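Local coordinates for protein RTX-adhesin (Marinomonas primoryensis, PDB 5IRB) that probably forms part of a giant calcium-binding RTX adhesin that attaches its Antarctic bacterium to ice and diatoms, at residues 263-266 and 272-275. Numbering follows the deposited sequence.
Sequences YTTT and EWSV
The indole of Trp273 meets Thr265 obliquely, with methyl CG2 by the ring and the two side chains crossing at about a right angle. Thr265 CG2 also packs on Trp273 CB, 3.9 Å away. With CG set between its backbone N and carbonyl carbon (chi1 54°), Trp273 starts toward strand 263-266 but carries its ring off into the domain, where Val254 and Leu256 meet it from one sheet and Val239 and Ala243 from the other. Its NE1 makes a weak hydrogen bond to Thr242 O. Tyr263 touches Val275 through its methylene, Tyr263 CB lying 4.2 Å from Val275 CG2, while the hydroxyl at the ring's far end hydrogen-bonds Asp281 and the backbone N of Ala278. Between these aromatics, Thr265 CB and Val275 CB pack at 3.9 Å, and Val275 CG2 lies 3.5 Å from Thr264 O. One water bridges the strands: it donates to Thr266 O (2.7 Å), accepts from Ser274 N (2.9 Å) and hydrogen-bonds Thr265 OG1 (2.8 Å), which chi1 of -172° places anti to the backbone N. The strands run roughly antiparallel, at 145°, yet lie in different sheets of this beta-sandwich domain: 261-266 is an outermost strand paired with 253-258, and 272-278 an outermost strand paired with 236-244. Side chains and water span these edge strands at one margin of the sandwich, where the chain passes between sheets through the connection after Thr266.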
# COMPACT_ATOMS: atom_id res chain seq x y z
N TYR A 263 -38.95 10.83 28.35
CA TYR A 263 -38.37 12.09 28.80
C TYR A 263 -36.87 12.07 28.48
O TYR A 263 -36.23 11.04 28.66
CB TYR A 263 -38.59 12.28 30.32
CG TYR A 263 -40.04 12.51 30.73
CD1 TYR A 263 -40.89 11.45 31.02
CD2 TYR A 263 -40.55 13.80 30.85
CE1 TYR A 263 -42.21 11.66 31.40
CE2 TYR A 263 -41.86 14.03 31.22
CZ TYR A 263 -42.69 12.95 31.51
OH TYR A 263 -43.98 13.19 31.88
N THR A 264 -36.30 13.20 28.04
CA THR A 264 -34.87 13.24 27.76
C THR A 264 -34.20 14.50 28.29
O THR A 264 -34.83 15.54 28.45
CB THR A 264 -34.56 13.19 26.23
OG1 THR A 264 -35.19 14.29 25.58
CG2 THR A 264 -35.00 11.85 25.58
N THR A 265 -32.90 14.38 28.55
CA THR A 265 -32.07 15.49 28.96
C THR A 265 -30.64 15.07 28.59
O THR A 265 -30.45 14.04 27.92
CB THR A 265 -32.21 15.83 30.49
OG1 THR A 265 -31.51 17.04 30.79
CG2 THR A 265 -31.63 14.71 31.37
N THR A 266 -29.66 15.85 29.01
CA THR A 266 -28.27 15.52 28.76
C THR A 266 -27.46 15.58 30.04
O THR A 266 -27.88 16.20 31.03
CB THR A 266 -27.64 16.47 27.71
OG1 THR A 266 -27.72 17.81 28.20
CG2 THR A 266 -28.39 16.38 26.39
N GLU A 272 -23.87 15.20 36.28
CA GLU A 272 -25.25 15.08 36.77
C GLU A 272 -26.25 15.34 35.65
O GLU A 272 -25.90 15.83 34.56
CB GLU A 272 -25.50 16.05 37.94
CG GLU A 272 -24.68 15.75 39.19
CD GLU A 272 -24.89 16.76 40.31
OE1 GLU A 272 -25.97 16.75 40.93
OE2 GLU A 272 -23.98 17.58 40.57
N TRP A 273 -27.50 14.99 35.90
CA TRP A 273 -28.56 15.27 34.96
C TRP A 273 -29.84 15.50 35.73
O TRP A 273 -30.01 14.95 36.83
CB TRP A 273 -28.70 14.13 33.94
CG TRP A 273 -28.89 12.79 34.59
CD1 TRP A 273 -27.92 11.86 34.85
CD2 TRP A 273 -30.11 12.22 35.02
NE1 TRP A 273 -28.46 10.76 35.45
CE2 TRP A 273 -29.83 10.94 35.57
CE3 TRP A 273 -31.45 12.65 35.03
CZ2 TRP A 273 -30.79 10.10 36.12
CZ3 TRP A 273 -32.43 11.81 35.58
CH2 TRP A 273 -32.09 10.55 36.09
N SER A 274 -30.73 16.32 35.19
CA SER A 274 -32.06 16.51 35.77
C SER A 274 -33.05 16.73 34.63
O SER A 274 -32.70 17.30 33.58
CB SER A 274 -32.09 17.68 36.76
OG SER A 274 -33.38 17.80 37.36
N VAL A 275 -34.28 16.24 34.80
CA VAL A 275 -35.32 16.47 33.81
C VAL A 275 -36.67 16.61 34.49
O VAL A 275 -36.94 15.96 35.50
CB VAL A 275 -35.33 15.34 32.75
CG1 VAL A 275 -35.57 13.98 33.38
CG2 VAL A 275 -36.34 15.63 31.65
O HOH W 1 -29.57 17.46 32.79